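Local coordinates for extracellular solute-binding protein, family 1 (Bifidobacterium longum subsp. infantis, PDB 6FTH) that probably serves as the extracellular receptor of an ABC transporter, capturing human milk oligosaccharides for uptake by this gut bacterium, at residues Leu33-Pro38 and Asp68-Gln73; Ala479-Lys484 and Asp492-Gln497. All blocks are in the same frame, centred on the assembly; numbering follows the deposited sequence.

Interaction 1: residues Leu33-Pro38 and Asp68-Gln73; sequences LVVKRP and DAWAQQ
Val35 and Trp70 are the residues whose CA atoms come nearest across the two segments, 6.9 Å apart: strand 29-36 runs past one side of helix 67-80, and no hydrogen bond joins the two segments. Strand alternation sets what the helix meets. Leu33 and Val35 turn their CB atoms to it, while Val34 and Lys36 lie on the other side of the strand, where both touch Ile43.

The helix answers with one residue, Trp70. Val35 CG2 sits over a face of the indole as a CH-pi contact, 3.8 Å from the centroid of the five-membered ring of Trp70 and 14° off the ring normal. The other methyl, Val35 CG1, reaches down to Trp70 CB at 3.9 Å, at the root of the side chain, and the two side chains cross at about a right angle. Trp70 holds CG anti to the backbone N (chi1 179°), and the indole extends alongside the strand as far as Leu33, whose CD2 comes obliquely onto the six-membered ring, 3.7 Å from Trp70 CZ3.

Helix 67-80 is the connection of a beta-alpha-beta crossover: it leaves strand 59-66, passes over strand 29-36 and leads into parallel strand 86-88. The 2-1-3 order, followed by antiparallel strand 339-343, is that of the type 2 periplasmic-binding-protein fold, in agreement with the family assignment, and Trp70 packs on the middle strand of the three. The buried N-H of the indole is satisfied beyond the segments, NE1 bonding to Ala90 O just after strand 86-88, and the ring of Phe91 meets the indole at a steep angle. Val65 of strand 59-66 touches both Leu33 and Val35.

Interaction 2: residues Ala479-Lys484 and Asp492-Gln497; sequences ATWMSK and DAYCKQ
Trp481 and Tyr494 bridge two helical segments whose nearest CA atoms, their own, are 11.5 Å apart. Trp481 has CG anti to the carbonyl carbon (chi1 -71°), which swings the indole out toward the other segment. The rings form a T-shaped stack: the indole comes edge first onto a face of the phenol, planes at 78°, with 5.0 Å between the centroids of the Trp481 six-membered ring and the Tyr494 ring. Packing is tightest at Trp481 CH2, which stands 3.4 Å from Tyr494 CG, close to the root of the phenol, with Tyr494 CB 3.6 Å from CH2 and lying in the indole plane.

Helices 457-484 and 487-500 make a helical hairpin, turning back after a two-residue link, and helix 249-263 packs against both aromatics, through Ile255 at Trp481 and Tyr251 at Tyr494. Both polar ends are tied down: Trp481 NE1 to Glu490 OE1, and Tyr494 OH to Leu246 O. With an alanine here instead of Trp481, the Tyr494 face is likely to lose its edge-on partner and Glu490 its indole N-H, and a gap would probably open between the segments.

The solvent side is much looser. There Asp492 and Lys496, one turn apart, form an exposed salt bridge along their own helix, Lys496 NZ 2.8 Å from Asp492 OD1 on the syn side of the carboxylate, without touching residues 479-484.

How the interactions relate
Interactions 1 and 2 use different helices and strands and do not touch: their centres are about 37 Å apart and their nearest atoms about 24 Å. Each is a small buried contact centred on a tryptophan. Interaction 1 joins a central strand of a sheet to its crossover helix, and there aliphatic methyls meet the indole; interaction 2 joins helix to helix late in the sequence, further from the middle of the chain, and there one aromatic ring meets another. The indole's role changes accordingly: it offers a face to the sheet in 33-38/68-73 but an edge to the tyrosine in 479-484/492-497.

Interaction 1: residues Leu33-Pro38 and Asp68-Gln73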
loop_
_atom_site.group_PDB
_atom_site.type_symbol
_atom_site.label_atom_id
_atom_site.label_comp_id
_atom_site.label_asym_id
_atom_site.label_seq_id
_atom_site.Cartn_x
_atom_site.Cartn_y
_atom_site.Cartn_z
ATOM N N LEU A 33 13.749 18.992 -4.903
ATOM C CA LEU A 33 14.035 17.606 -5.233
ATOM C C LEU A 33 12.716 16.861 -5.381
ATOM O O LEU A 33 11.851 16.942 -4.496
ATOM C CB LEU A 33 14.871 16.954 -4.130
ATOM C CG LEU A 33 15.015 15.429 -4.228
ATOM C CD1 LEU A 33 15.834 15.028 -5.430
ATOM C CD2 LEU A 33 15.645 14.881 -2.933
ATOM N N VAL A 34 12.557 16.148 -6.492
ATOM C CA VAL A 34 11.374 15.321 -6.717
ATOM C C VAL A 34 11.832 13.908 -7.022
ATOM O O VAL A 34 12.535 13.679 -8.012
ATOM C CB VAL A 34 10.493 15.838 -7.864
ATOM C CG1 VAL A 34 9.190 15.026 -7.934
ATOM C CG2 VAL A 34 10.233 17.330 -7.748
ATOM N N VAL A 35 11.431 12.970 -6.181
ATOM C CA VAL A 35 11.638 11.549 -6.417
ATOM C C VAL A 35 10.486 11.101 -7.308
ATOM O O VAL A 35 9.312 11.293 -6.962
ATOM C CB VAL A 35 11.669 10.766 -5.096
ATOM C CG1 VAL A 35 11.931 9.298 -5.337
ATOM C CG2 VAL A 35 12.707 11.363 -4.131
ATOM N N LYS A 36 10.820 10.558 -8.477
ATOM C CA LYS A 36 9.873 10.362 -9.565
ATOM C C LYS A 36 9.344 8.931 -9.660
ATOM O O LYS A 36 10.085 7.948 -9.517
ATOM C CB LYS A 36 10.533 10.722 -10.899
ATOM C CG LYS A 36 10.928 12.186 -11.057
ATOM C CD LYS A 36 9.751 13.182 -11.206
ATOM C CE LYS A 36 8.946 12.981 -12.480
ATOM N NZ LYS A 36 9.864 12.958 -13.685
ATOM N N ARG A 37 8.054 8.824 -9.951
ATOM C CA ARG A 37 7.474 7.553 -10.336
ATOM C C ARG A 37 8.083 7.096 -11.663
ATOM O O ARG A 37 8.399 7.919 -12.528
ATOM C CB ARG A 37 5.985 7.750 -10.567
ATOM C CG ARG A 37 5.174 6.504 -10.784
ATOM C CD ARG A 37 3.817 6.911 -11.281
ATOM N NE ARG A 37 2.888 5.806 -11.417
ATOM C CZ ARG A 37 2.821 4.994 -12.470
ATOM N NH1 ARG A 37 3.669 5.119 -13.491
ATOM N NH2 ARG A 37 1.906 4.036 -12.505
ATOM N N PRO A 38 8.227 5.793 -11.868
ATOM C CA PRO A 38 8.562 5.323 -13.212
ATOM C C PRO A 38 7.520 5.781 -14.225
ATOM O O PRO A 38 6.364 6.061 -13.887
ATOM C CB PRO A 38 8.566 3.796 -13.068
ATOM C CG PRO A 38 8.875 3.551 -11.636
ATOM C CD PRO A 38 8.213 4.699 -10.882
ATOM N N ASP A 68 14.603 4.106 -7.301
ATOM C CA ASP A 68 15.694 3.177 -7.009
ATOM C C ASP A 68 16.960 3.923 -6.625
ATOM O O ASP A 68 17.675 3.506 -5.708
ATOM C CB ASP A 68 15.965 2.273 -8.217
ATOM C CG ASP A 68 14.925 1.177 -8.374
ATOM O OD1 ASP A 68 14.260 0.828 -7.380
ATOM O OD2 ASP A 68 14.771 0.672 -9.507
ATOM N N ALA A 69 17.252 5.035 -7.298
ATOM C CA ALA A 69 18.414 5.829 -6.922
ATOM C C ALA A 69 18.229 6.466 -5.551
ATOM O O ALA A 69 19.156 6.476 -4.728
ATOM C CB ALA A 69 18.694 6.890 -7.987
ATOM N N TRP A 70 17.034 6.993 -5.276
ATOM C CA TRP A 70 16.807 7.647 -3.993
ATOM C C TRP A 70 16.954 6.665 -2.832
ATOM O O TRP A 70 17.494 7.013 -1.781
ATOM C CB TRP A 70 15.428 8.311 -4.001
ATOM C CG TRP A 70 15.112 8.982 -2.710
ATOM C CD1 TRP A 70 14.113 8.661 -1.863
ATOM C CD2 TRP A 70 15.826 10.066 -2.105
ATOM N NE1 TRP A 70 14.152 9.474 -0.759
ATOM C CE2 TRP A 70 15.187 10.351 -0.882
ATOM C CE3 TRP A 70 16.930 10.827 -2.480
ATOM C CZ2 TRP A 70 15.618 11.363 -0.031
ATOM C CZ3 TRP A 70 17.365 11.821 -1.637
ATOM C CH2 TRP A 70 16.707 12.088 -0.430
ATOM N N ALA A 71 16.468 5.438 -2.997
ATOM C CA ALA A 71 16.580 4.449 -1.931
ATOM C C ALA A 71 18.021 4.283 -1.481
ATOM O O ALA A 71 18.288 4.075 -0.288
ATOM C CB ALA A 71 16.051 3.120 -2.445
ATOM N N GLN A 72 18.956 4.399 -2.416
ATOM C CA GLN A 72 20.378 4.229 -2.149
ATOM C C GLN A 72 21.063 5.508 -1.681
ATOM O O GLN A 72 22.128 5.433 -1.052
ATOM C CB GLN A 72 21.067 3.755 -3.432
ATOM C CG GLN A 72 20.775 2.313 -3.776
ATOM C CD GLN A 72 21.493 1.325 -2.840
ATOM O OE1 GLN A 72 20.853 0.506 -2.166
ATOM N NE2 GLN A 72 22.829 1.399 -2.804
ATOM N N GLN A 73 20.492 6.671 -1.966
ATOM C CA GLN A 73 21.118 7.939 -1.617
ATOM C C GLN A 73 20.550 8.572 -0.357
ATOM O O GLN A 73 21.197 9.464 0.199
ATOM C CB GLN A 73 20.955 8.947 -2.763
ATOM C CG GLN A 73 21.606 8.542 -4.074
ATOM C CD GLN A 73 21.182 9.428 -5.244
ATOM O OE1 GLN A 73 20.466 10.423 -5.072
ATOM N NE2 GLN A 73 21.608 9.059 -6.439
#

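Interaction 2: residues Ala479-Lys484 and Asp492-Gln497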
loop_
_atom_site.group_PDB
_atom_site.type_symbol
_atom_site.label_atom_id
_atom_site.label_comp_id
_atom_site.label_asym_id
_atom_site.label_seq_id
_atom_site.Cartn_x
_atom_site.Cartn_y
_atom_site.Cartn_z
ATOM N N ALA A 479 8.462 -20.283 5.341
ATOM C CA ALA A 479 8.544 -20.875 4.008
ATOM C C ALA A 479 8.803 -22.372 4.102
ATOM O O ALA A 479 8.186 -23.169 3.382
ATOM C CB ALA A 479 9.635 -20.189 3.192
ATOM N N THR A 480 9.706 -22.778 4.997
ATOM C CA THR A 480 10.018 -24.202 5.142
ATOM C C THR A 480 8.797 -24.988 5.600
ATOM O O THR A 480 8.477 -26.049 5.051
ATOM C CB THR A 480 11.183 -24.369 6.125
ATOM O OG1 THR A 480 12.343 -23.732 5.568
ATOM C CG2 THR A 480 11.459 -25.847 6.394
ATOM N N TRP A 481 8.074 -24.469 6.599
ATOM C CA TRP A 481 6.918 -25.179 7.115
ATOM C C TRP A 481 5.795 -25.251 6.086
ATOM O O TRP A 481 5.056 -26.243 6.041
ATOM C CB TRP A 481 6.394 -24.469 8.357
ATOM C CG TRP A 481 7.256 -24.589 9.564
ATOM C CD1 TRP A 481 8.141 -25.590 9.860
ATOM C CD2 TRP A 481 7.306 -23.666 10.657
ATOM N NE1 TRP A 481 8.730 -25.345 11.086
ATOM C CE2 TRP A 481 8.230 -24.170 11.592
ATOM C CE3 TRP A 481 6.643 -22.465 10.940
ATOM C CZ2 TRP A 481 8.517 -23.512 12.789
ATOM C CZ3 TRP A 481 6.931 -21.802 12.144
ATOM C CH2 TRP A 481 7.861 -22.330 13.046
ATOM N N MET A 482 5.628 -24.207 5.275
ATOM C CA MET A 482 4.609 -24.249 4.233
ATOM C C MET A 482 4.948 -25.300 3.179
ATOM O O MET A 482 4.068 -26.056 2.732
ATOM C CB MET A 482 4.481 -22.861 3.598
ATOM C CG MET A 482 3.705 -21.846 4.474
ATOM S SD MET A 482 3.786 -20.163 3.853
ATOM C CE MET A 482 2.847 -20.329 2.304
ATOM N N SER A 483 6.218 -25.372 2.786
ATOM C CA SER A 483 6.627 -26.276 1.714
ATOM C C SER A 483 6.799 -27.703 2.209
ATOM O O SER A 483 6.358 -28.650 1.544
ATOM C CB SER A 483 7.930 -25.789 1.105
ATOM O OG SER A 483 7.732 -24.587 0.382
ATOM N N LYS A 484 7.444 -27.885 3.365
ATOM C CA LYS A 484 7.904 -29.207 3.769
ATOM C C LYS A 484 7.257 -29.748 5.037
ATOM O O LYS A 484 7.524 -30.901 5.401
ATOM C CB LYS A 484 9.431 -29.203 3.935
ATOM C CG LYS A 484 10.193 -28.810 2.685
ATOM C CD LYS A 484 11.638 -28.452 3.022
ATOM C CE LYS A 484 12.432 -28.037 1.791
ATOM N NZ LYS A 484 12.583 -29.150 0.807
ATOM N N ASP A 492 7.155 -24.492 19.301
ATOM C CA ASP A 492 7.537 -23.958 20.607
ATOM C C ASP A 492 8.936 -23.343 20.572
ATOM O O ASP A 492 9.156 -22.241 21.089
ATOM C CB ASP A 492 7.440 -25.065 21.656
ATOM C CG ASP A 492 7.867 -24.597 23.043
ATOM O OD1 ASP A 492 7.123 -23.809 23.662
ATOM O OD2 ASP A 492 8.947 -25.018 23.514
ATOM N N ALA A 493 9.896 -24.017 19.942
ATOM C CA ALA A 493 11.238 -23.454 19.892
ATOM C C ALA A 493 11.252 -22.157 19.094
ATOM O O ALA A 493 11.960 -21.210 19.443
ATOM C CB ALA A 493 12.202 -24.470 19.282
ATOM N N TYR A 494 10.483 -22.097 18.006
ATOM C CA TYR A 494 10.435 -20.873 17.218
ATOM C C TYR A 494 9.892 -19.709 18.042
ATOM O O TYR A 494 10.445 -18.603 17.993
ATOM C CB TYR A 494 9.593 -21.133 15.962
ATOM C CG TYR A 494 8.852 -19.971 15.336
ATOM C CD1 TYR A 494 9.447 -19.196 14.381
ATOM C CD2 TYR A 494 7.520 -19.727 15.643
ATOM C CE1 TYR A 494 8.771 -18.164 13.779
ATOM C CE2 TYR A 494 6.823 -18.696 15.045
ATOM C CZ TYR A 494 7.453 -17.926 14.115
ATOM O OH TYR A 494 6.802 -16.897 13.487
ATOM N N CYS A 495 8.819 -19.948 18.805
ATOM C CA CYS A 495 8.220 -18.890 19.613
ATOM C C CYS A 495 9.217 -18.387 20.650
ATOM O O CYS A 495 9.380 -17.180 20.836
ATOM C CB CYS A 495 6.945 -19.400 20.287
ATOM S SG CYS A 495 5.548 -19.635 19.145
ATOM N N LYS A 496 9.931 -19.302 21.291
ATOM C CA LYS A 496 10.939 -18.873 22.252
ATOM C C LYS A 496 12.062 -18.115 21.562
ATOM O O LYS A 496 12.600 -17.149 22.108
ATOM C CB LYS A 496 11.480 -20.094 22.985
ATOM C CG LYS A 496 10.466 -20.768 23.868
ATOM C CD LYS A 496 11.036 -22.092 24.366
ATOM C CE LYS A 496 10.445 -22.507 25.691
ATOM N NZ LYS A 496 9.029 -22.892 25.570
ATOM N N GLN A 497 12.429 -18.534 20.353
ATOM C CA GLN A 497 13.477 -17.833 19.629
ATOM C C GLN A 497 13.076 -16.392 19.328
ATOM O O GLN A 497 13.886 -15.470 19.483
ATOM C CB GLN A 497 13.860 -18.589 18.341
ATOM C CG GLN A 497 15.049 -17.996 17.608
ATOM C CD GLN A 497 15.508 -18.837 16.428
ATOM O OE1 GLN A 497 14.825 -19.762 16.003
ATOM N NE2 GLN A 497 16.677 -18.522 15.911
#